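Local coordinates for protein trigger factor (Thermotoga maritima, PDB 2NSA) that probably keeps newly made proteins in an open conformation as a ribosome-binding chaperone and isomerises peptidyl-prolyl bonds, at residues A[13-18]-A[30-35]; A[99-104]-A[153-158]; A[112-117]-A[148-153]. One frame throughout, in Å; residues are numbered along the deposited sequence.

Contact 1: residues A[13-18]-A[30-35]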
# COMPACT_ATOMS: atom_id res chain seq x y z
N LEU A 13 -17.02 -5.06 -4.47
CA LEU A 13 -16.09 -6.17 -4.38
C LEU A 13 -16.78 -7.52 -4.17
O LEU A 13 -16.12 -8.56 -4.13
CB LEU A 13 -15.09 -5.93 -3.25
CG LEU A 13 -14.21 -4.67 -3.34
CD1 LEU A 13 -13.36 -4.56 -2.09
CD2 LEU A 13 -13.33 -4.75 -4.58
N LYS A 14 -18.10 -7.49 -4.03
CA LYS A 14 -18.85 -8.72 -3.81
C LYS A 14 -18.77 -9.67 -5.00
O LYS A 14 -18.85 -9.26 -6.15
CB LYS A 14 -20.32 -8.42 -3.53
CG LYS A 14 -20.58 -7.82 -2.16
CD LYS A 14 -22.07 -7.67 -1.91
CE LYS A 14 -22.35 -7.13 -0.52
NZ LYS A 14 -23.81 -7.01 -0.26
N LYS A 15 -18.59 -10.96 -4.70
CA LYS A 15 -18.51 -11.99 -5.72
C LYS A 15 -19.70 -12.92 -5.56
O LYS A 15 -20.37 -12.91 -4.53
CB LYS A 15 -17.20 -12.77 -5.60
CG LYS A 15 -15.96 -11.92 -5.79
CD LYS A 15 -15.92 -11.30 -7.18
CE LYS A 15 -14.69 -10.43 -7.38
NZ LYS A 15 -14.69 -9.23 -6.49
N GLU A 16 -19.95 -13.74 -6.57
CA GLU A 16 -21.07 -14.67 -6.52
C GLU A 16 -20.67 -16.04 -7.04
O GLU A 16 -19.89 -16.15 -7.99
CB GLU A 16 -22.24 -14.11 -7.35
CG GLU A 16 -23.53 -14.92 -7.29
CD GLU A 16 -24.74 -14.11 -7.73
OE1 GLU A 16 -24.74 -13.61 -8.87
OE2 GLU A 16 -25.69 -13.98 -6.93
N GLY A 17 -21.17 -17.09 -6.40
CA GLY A 17 -20.87 -18.44 -6.82
C GLY A 17 -19.43 -18.92 -6.76
O GLY A 17 -18.68 -18.61 -5.84
N LYS A 18 -19.06 -19.69 -7.78
CA LYS A 18 -17.73 -20.30 -7.91
C LYS A 18 -16.52 -19.37 -7.87
O LYS A 18 -15.48 -19.73 -7.32
CB LYS A 18 -17.68 -21.13 -9.19
CG LYS A 18 -18.97 -21.88 -9.48
CD LYS A 18 -19.37 -22.78 -8.33
CE LYS A 18 -20.81 -23.25 -8.49
NZ LYS A 18 -21.75 -22.10 -8.49
N ARG A 30 -6.83 -7.65 -2.55
CA ARG A 30 -6.05 -6.56 -1.97
C ARG A 30 -5.73 -5.52 -3.04
O ARG A 30 -5.84 -4.32 -2.80
CB ARG A 30 -4.75 -7.07 -1.36
CG ARG A 30 -4.93 -7.83 -0.07
CD ARG A 30 -3.64 -8.52 0.34
NE ARG A 30 -3.91 -9.65 1.23
CZ ARG A 30 -3.05 -10.64 1.45
NH1 ARG A 30 -1.87 -10.65 0.85
NH2 ARG A 30 -3.39 -11.64 2.26
N GLU A 31 -5.34 -5.99 -4.21
CA GLU A 31 -4.99 -5.11 -5.32
C GLU A 31 -6.13 -4.16 -5.69
O GLU A 31 -5.94 -2.95 -5.74
CB GLU A 31 -4.58 -5.94 -6.54
CG GLU A 31 -3.88 -5.15 -7.63
CD GLU A 31 -3.44 -6.03 -8.79
OE1 GLU A 31 -2.82 -7.08 -8.54
OE2 GLU A 31 -3.72 -5.66 -9.95
N GLN A 32 -7.32 -4.70 -5.96
CA GLN A 32 -8.45 -3.86 -6.33
C GLN A 32 -8.89 -2.97 -5.17
O GLN A 32 -9.31 -1.84 -5.37
CB GLN A 32 -9.63 -4.72 -6.81
CG GLN A 32 -10.82 -3.89 -7.31
CD GLN A 32 -11.84 -4.72 -8.07
OE1 GLN A 32 -12.39 -5.69 -7.55
NE2 GLN A 32 -12.10 -4.34 -9.32
N LEU A 33 -8.78 -3.50 -3.95
CA LEU A 33 -9.15 -2.73 -2.77
C LEU A 33 -8.25 -1.51 -2.66
O LEU A 33 -8.73 -0.38 -2.49
CB LEU A 33 -9.02 -3.60 -1.52
CG LEU A 33 -9.35 -2.92 -0.19
CD1 LEU A 33 -10.75 -2.33 -0.24
CD2 LEU A 33 -9.23 -3.95 0.93
N LEU A 34 -6.94 -1.73 -2.77
CA LEU A 34 -5.97 -0.64 -2.69
C LEU A 34 -6.16 0.38 -3.80
O LEU A 34 -6.00 1.59 -3.59
CB LEU A 34 -4.54 -1.19 -2.76
CG LEU A 34 -3.99 -1.91 -1.53
CD1 LEU A 34 -2.61 -2.47 -1.85
CD2 LEU A 34 -3.92 -0.94 -0.36
N GLU A 35 -6.50 -0.10 -4.99
CA GLU A 35 -6.69 0.78 -6.13
C GLU A 35 -7.88 1.71 -5.98
O GLU A 35 -7.85 2.85 -6.45
CB GLU A 35 -6.85 -0.06 -7.40
CG GLU A 35 -7.06 0.76 -8.66
CD GLU A 35 -7.18 -0.10 -9.90
OE1 GLU A 35 -7.34 0.47 -11.00
OE2 GLU A 35 -7.10 -1.34 -9.77
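The carboxamide of Gln-32 is the flat group that Leu-13 meets: methyl CD2 of Leu-13 lies 3.3 Å from OE1 of Gln-32 and 3.8 Å from its CD, displaced to one side of the amide plane and much nearer the oxygen than the nitrogen. At the oxygen's outer end stands the ammonium of Lys-15, with NZ of Lys-15 4.4 Å from OE1 of Gln-32, too far for a bond. Gln-32 reaches this place because its CG lies anti to the backbone N (chi1 -176°) and the chain runs on extended, antiparallel alongside the Leu-13 side chain. The other methyl of Leu-13 meets carbon instead: CD1 of Leu-13 touches CD1 of Leu-33 at 3.9 Å, the two side chains crossing near a right angle. Lys-15 is turned back on its own loop: NZ of Lys-15 gives a hydrogen bond of 2.8 Å to O of Leu-13, approaching from over the carbonyl, 53° off its plane. Met-29 also touches both Leu-13 and Lys-15, so Met-29, Gln-32 and Leu-33, one turn of helix 25-36, together receive the loop. Lys-15 and Gly-17 make backbone bonds to His-166 in the histidine tail of the construct, so the loop path may partly reflect that tail. With just 143 Å² buried, the loop is probably held here mainly by dispersion, since Lys-15 NZ makes no bond to the Gln-32 amide.

Contact 2: residues A[99-104]-A[153-158]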
# COMPACT_ATOMS: atom_id res chain seq x y z
N GLU A 99 -4.52 4.40 7.52
CA GLU A 99 -4.19 4.81 8.89
C GLU A 99 -5.46 5.07 9.69
O GLU A 99 -5.59 4.63 10.84
CB GLU A 99 -3.30 6.06 8.87
CG GLU A 99 -2.65 6.34 10.21
CD GLU A 99 -1.48 7.31 10.10
OE1 GLU A 99 -0.38 6.90 9.66
OE2 GLU A 99 -1.67 8.49 10.46
N VAL A 100 -6.42 5.77 9.08
CA VAL A 100 -7.68 6.07 9.75
C VAL A 100 -8.47 4.79 10.03
O VAL A 100 -9.05 4.65 11.10
CB VAL A 100 -8.56 7.03 8.93
CG1 VAL A 100 -9.95 7.14 9.55
CG2 VAL A 100 -7.92 8.41 8.92
N LEU A 101 -8.50 3.87 9.07
CA LEU A 101 -9.24 2.63 9.31
C LEU A 101 -8.59 1.84 10.44
O LEU A 101 -9.28 1.21 11.24
CB LEU A 101 -9.33 1.77 8.04
CG LEU A 101 -10.26 2.37 6.98
CD1 LEU A 101 -10.12 1.63 5.66
CD2 LEU A 101 -11.70 2.32 7.48
N ALA A 102 -7.26 1.88 10.53
CA ALA A 102 -6.59 1.15 11.60
C ALA A 102 -7.01 1.74 12.93
O ALA A 102 -7.29 1.01 13.89
CB ALA A 102 -5.07 1.22 11.44
N GLN A 103 -7.08 3.07 13.01
CA GLN A 103 -7.49 3.71 14.25
C GLN A 103 -8.96 3.40 14.55
O GLN A 103 -9.31 3.10 15.69
CB GLN A 103 -7.28 5.22 14.17
CG GLN A 103 -5.86 5.60 13.85
CD GLN A 103 -5.70 7.07 13.53
OE1 GLN A 103 -6.66 7.75 13.19
NE2 GLN A 103 -4.47 7.56 13.62
N GLU A 104 -9.81 3.46 13.54
CA GLU A 104 -11.23 3.18 13.76
C GLU A 104 -11.49 1.74 14.16
O GLU A 104 -12.44 1.46 14.89
CB GLU A 104 -12.05 3.53 12.52
CG GLU A 104 -12.04 5.01 12.21
CD GLU A 104 -12.90 5.37 11.03
OE1 GLU A 104 -13.16 4.48 10.19
OE2 GLU A 104 -13.30 6.54 10.93
N ARG A 153 -1.34 -4.49 5.95
CA ARG A 153 -1.80 -5.83 5.58
C ARG A 153 -2.97 -6.26 6.44
O ARG A 153 -3.94 -6.84 5.94
CB ARG A 153 -0.67 -6.86 5.70
CG ARG A 153 -1.09 -8.28 5.32
CD ARG A 153 -1.70 -8.33 3.92
NE ARG A 153 -0.71 -8.21 2.85
CZ ARG A 153 0.20 -9.13 2.55
NH1 ARG A 153 0.25 -10.27 3.24
NH2 ARG A 153 1.05 -8.93 1.55
N LYS A 154 -2.91 -5.97 7.73
CA LYS A 154 -4.00 -6.36 8.62
C LYS A 154 -5.28 -5.60 8.29
O LYS A 154 -6.36 -6.19 8.29
CB LYS A 154 -3.58 -6.14 10.08
CG LYS A 154 -2.49 -7.12 10.49
CD LYS A 154 -1.69 -6.66 11.69
CE LYS A 154 -2.54 -6.58 12.92
NZ LYS A 154 -1.70 -6.40 14.14
N VAL A 155 -5.17 -4.31 8.00
CA VAL A 155 -6.34 -3.53 7.67
C VAL A 155 -6.96 -4.03 6.37
O VAL A 155 -8.18 -4.22 6.29
CB VAL A 155 -6.01 -2.02 7.56
CG1 VAL A 155 -7.21 -1.25 7.02
CG2 VAL A 155 -5.61 -1.49 8.93
N LEU A 156 -6.14 -4.26 5.35
CA LEU A 156 -6.68 -4.75 4.08
C LEU A 156 -7.36 -6.11 4.24
O LEU A 156 -8.46 -6.32 3.73
CB LEU A 156 -5.57 -4.86 3.03
CG LEU A 156 -4.93 -3.52 2.67
CD1 LEU A 156 -3.74 -3.79 1.75
CD2 LEU A 156 -5.93 -2.59 2.00
N ASP A 157 -6.71 -7.03 4.96
CA ASP A 157 -7.29 -8.36 5.17
C ASP A 157 -8.63 -8.28 5.89
O ASP A 157 -9.59 -8.96 5.52
CB ASP A 157 -6.32 -9.25 5.95
CG ASP A 157 -5.16 -9.74 5.10
OD1 ASP A 157 -5.16 -9.48 3.88
OD2 ASP A 157 -4.25 -10.39 5.65
N LEU A 158 -8.71 -7.44 6.92
CA LEU A 158 -9.97 -7.28 7.66
C LEU A 158 -11.08 -6.76 6.75
O LEU A 158 -12.21 -7.24 6.81
CB LEU A 158 -9.78 -6.33 8.84
CG LEU A 158 -9.06 -6.89 10.06
CD1 LEU A 158 -8.69 -5.76 11.01
CD2 LEU A 158 -9.96 -7.90 10.77
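Flanking the place where Val-155 meets Leu-101 and Ala-102, the ammonium of Lys-154 is gripped twice: NZ of Lys-154 forms a salt bridge to OE2 of Glu-113 and a hydrogen bond to the carbonyl O of Ser-108. The contact itself is wholly apolar. Val-155 points at helix 77-105 and divides its two methyls between neighbouring residues there: CG1 of Val-155 lies 3.8 Å from CB of Leu-101, while CG2 of Val-155 reaches CB of Ala-102 at 3.7 Å and CA of the same alanine at 3.9 Å. With CG1 anti to the backbone N (chi1 172°), the valine straddles the two, one branch to each. The small alanine lets the backbones close in, CA of Ala-102 standing 6.1 Å from CA of Val-155. This is helix-against-helix packing in the all-helical C-terminal domain of trigger factor, the part that probably has chaperone activity of its own. The row on helix 140-160 is spaced by one turn: Leu-151 also touches Ala-102, and Leu-159 touches Leu-101, so Val-155 is the middle member of an i, i+4 ridge. Leu-156, whose CB points away from helix 77-105, packs instead on Leu-33 and Leu-34 of helix 25-36. On that helix Arg-30 offers NE to OD1 of Asp-157 in a salt bridge.

Contact 3: residues A[112-117]-A[148-153]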
# COMPACT_ATOMS: atom_id res chain seq x y z
N GLU A 112 6.23 -8.10 19.21
CA GLU A 112 6.15 -9.52 18.93
C GLU A 112 5.88 -9.70 17.44
O GLU A 112 6.49 -10.54 16.78
CB GLU A 112 5.02 -10.13 19.76
CG GLU A 112 5.10 -11.62 19.95
CD GLU A 112 4.93 -12.38 18.66
OE1 GLU A 112 3.86 -12.24 18.03
OE2 GLU A 112 5.87 -13.11 18.26
N GLU A 113 4.98 -8.88 16.90
CA GLU A 113 4.64 -8.96 15.49
C GLU A 113 5.79 -8.48 14.62
O GLU A 113 6.04 -9.04 13.56
CB GLU A 113 3.39 -8.13 15.21
CG GLU A 113 2.14 -8.69 15.85
CD GLU A 113 0.93 -7.82 15.61
OE1 GLU A 113 0.89 -6.70 16.16
OE2 GLU A 113 0.03 -8.25 14.86
N LEU A 114 6.49 -7.44 15.08
CA LEU A 114 7.63 -6.91 14.35
C LEU A 114 8.72 -7.98 14.29
O LEU A 114 9.32 -8.21 13.24
CB LEU A 114 8.18 -5.66 15.04
CG LEU A 114 7.36 -4.37 14.94
CD1 LEU A 114 7.98 -3.29 15.82
CD2 LEU A 114 7.32 -3.92 13.48
N GLU A 115 8.95 -8.63 15.42
CA GLU A 115 9.96 -9.68 15.50
C GLU A 115 9.64 -10.84 14.57
O GLU A 115 10.52 -11.33 13.87
CB GLU A 115 10.08 -10.17 16.94
CG GLU A 115 10.85 -9.23 17.84
CD GLU A 115 10.71 -9.60 19.30
OE1 GLU A 115 10.69 -10.81 19.60
OE2 GLU A 115 10.64 -8.68 20.14
N LYS A 116 8.39 -11.28 14.57
CA LYS A 116 7.97 -12.39 13.71
C LYS A 116 8.16 -12.05 12.23
O LYS A 116 8.63 -12.87 11.45
CB LYS A 116 6.50 -12.74 13.94
CG LYS A 116 6.20 -13.52 15.21
CD LYS A 116 4.74 -13.98 15.21
CE LYS A 116 4.42 -14.87 16.40
NZ LYS A 116 3.01 -15.34 16.35
N GLU A 117 7.79 -10.83 11.86
CA GLU A 117 7.92 -10.42 10.47
C GLU A 117 9.39 -10.35 10.07
O GLU A 117 9.75 -10.74 8.96
CB GLU A 117 7.26 -9.05 10.26
CG GLU A 117 6.89 -8.81 8.82
CD GLU A 117 5.78 -9.73 8.37
OE1 GLU A 117 4.64 -9.54 8.83
OE2 GLU A 117 6.05 -10.65 7.57
N TRP A 148 4.41 -0.33 9.48
CA TRP A 148 3.38 0.09 8.54
C TRP A 148 2.97 -1.05 7.62
O TRP A 148 1.78 -1.25 7.36
CB TRP A 148 3.87 1.26 7.70
CG TRP A 148 2.90 1.63 6.61
CD1 TRP A 148 3.04 1.39 5.28
CD2 TRP A 148 1.64 2.29 6.78
NE1 TRP A 148 1.94 1.88 4.59
CE2 TRP A 148 1.07 2.43 5.49
CE3 TRP A 148 0.94 2.78 7.89
CZ2 TRP A 148 -0.17 3.05 5.28
CZ3 TRP A 148 -0.29 3.39 7.68
CH2 TRP A 148 -0.83 3.52 6.38
N ALA A 149 3.95 -1.80 7.11
CA ALA A 149 3.64 -2.92 6.23
C ALA A 149 2.69 -3.90 6.91
O ALA A 149 1.73 -4.37 6.31
CB ALA A 149 4.91 -3.64 5.82
N ILE A 150 2.99 -4.22 8.17
CA ILE A 150 2.15 -5.15 8.92
C ILE A 150 0.75 -4.57 9.16
O ILE A 150 -0.25 -5.26 8.95
CB ILE A 150 2.78 -5.49 10.28
CG1 ILE A 150 4.13 -6.20 10.06
CG2 ILE A 150 1.83 -6.39 11.08
CD1 ILE A 150 4.95 -6.36 11.34
N LEU A 151 0.70 -3.31 9.59
CA LEU A 151 -0.58 -2.65 9.86
C LEU A 151 -1.47 -2.60 8.63
O LEU A 151 -2.66 -2.93 8.70
CB LEU A 151 -0.32 -1.22 10.36
CG LEU A 151 -1.55 -0.44 10.82
CD1 LEU A 151 -1.97 -0.96 12.20
CD2 LEU A 151 -1.21 1.04 10.93
N LYS A 152 -0.89 -2.19 7.51
CA LYS A 152 -1.61 -2.09 6.25
C LYS A 152 -2.15 -3.45 5.82
O LYS A 152 -3.31 -3.55 5.40
CB LYS A 152 -0.66 -1.54 5.18
CG LYS A 152 -1.22 -1.48 3.78
CD LYS A 152 -0.22 -0.79 2.87
CE LYS A 152 -0.73 -0.64 1.47
NZ LYS A 152 0.34 -0.09 0.59
N ARG A 153 -1.34 -4.49 5.95
CA ARG A 153 -1.80 -5.83 5.58
C ARG A 153 -2.97 -6.26 6.44
O ARG A 153 -3.94 -6.84 5.94
CB ARG A 153 -0.67 -6.86 5.70
CG ARG A 153 -1.09 -8.28 5.32
CD ARG A 153 -1.70 -8.33 3.92
NE ARG A 153 -0.71 -8.21 2.85
CZ ARG A 153 0.20 -9.13 2.55
NH1 ARG A 153 0.25 -10.27 3.24
NH2 ARG A 153 1.05 -8.93 1.55
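Ile-150 carries the contact with one extended arm, its CD1 set among three residues of segment 112-117 on helix 111-125. CD1 of Ile-150 lies 3.6 Å from the backbone O of Glu-113, 3.7 Å from CB of Glu-117 and 4.0 Å from CD2 of Leu-114, whose side chain it crosses obliquely. Nearer the isoleucine backbone, CG1 of Ile-150 is met by OE1 of Glu-117 at 3.6 Å. Two torsions bring this about: CG1 of Ile-150 is anti to its carbonyl carbon (chi1 -62°), and the chain of Glu-117, bent at its second torsion (chi2 68°), folds the carboxylate alongside the arm. With CG and the carboxylate of Glu-117 cut away, as by an alanine here, CG1 of Ile-150 would probably lose its cover and a gap would open beside it. The outer oxygen of Glu-117, OE2, is close to OE1 of Glu-120, which might raise the proton affinity of either; a bound sulfate, probably from the crystallisation liquor, is about 3 Å from the Glu-117 side chain at the nearest atoms. One shell further out, Val-109 touches both Leu-114 and Ile-150, and Leu-146 touches both Leu-114 and Glu-117, while OD1 of Asn-110 accepts a hydrogen bond from the backbone N of Glu-113. The segment axes pass 10.6 Å apart at 102°, nearly perpendicular, so helix 111-125 lies across helix 140-160, whose Trp-148, Leu-151 and Lys-152 touch helix 77-105.

Contact 2 is the core member, all three of its touching residues buried, whereas contacts 1 and 3 are only partly buried. Helix 140-160 joins the set: it supplies the second segment of contacts 2 and 3, which share Arg-153 and lie about 12 Å apart between centres, and it also packs on the helix of contact 1. Chemistry follows place. Contact 2 is pure hydrocarbon, while contacts 1 and 3 each set aliphatic carbons against the oxygens of a polar side chain nearer the surface. Contact 1 differs again in seating a loop on a helix. From contact 2, ion pairs reach out to each of the others.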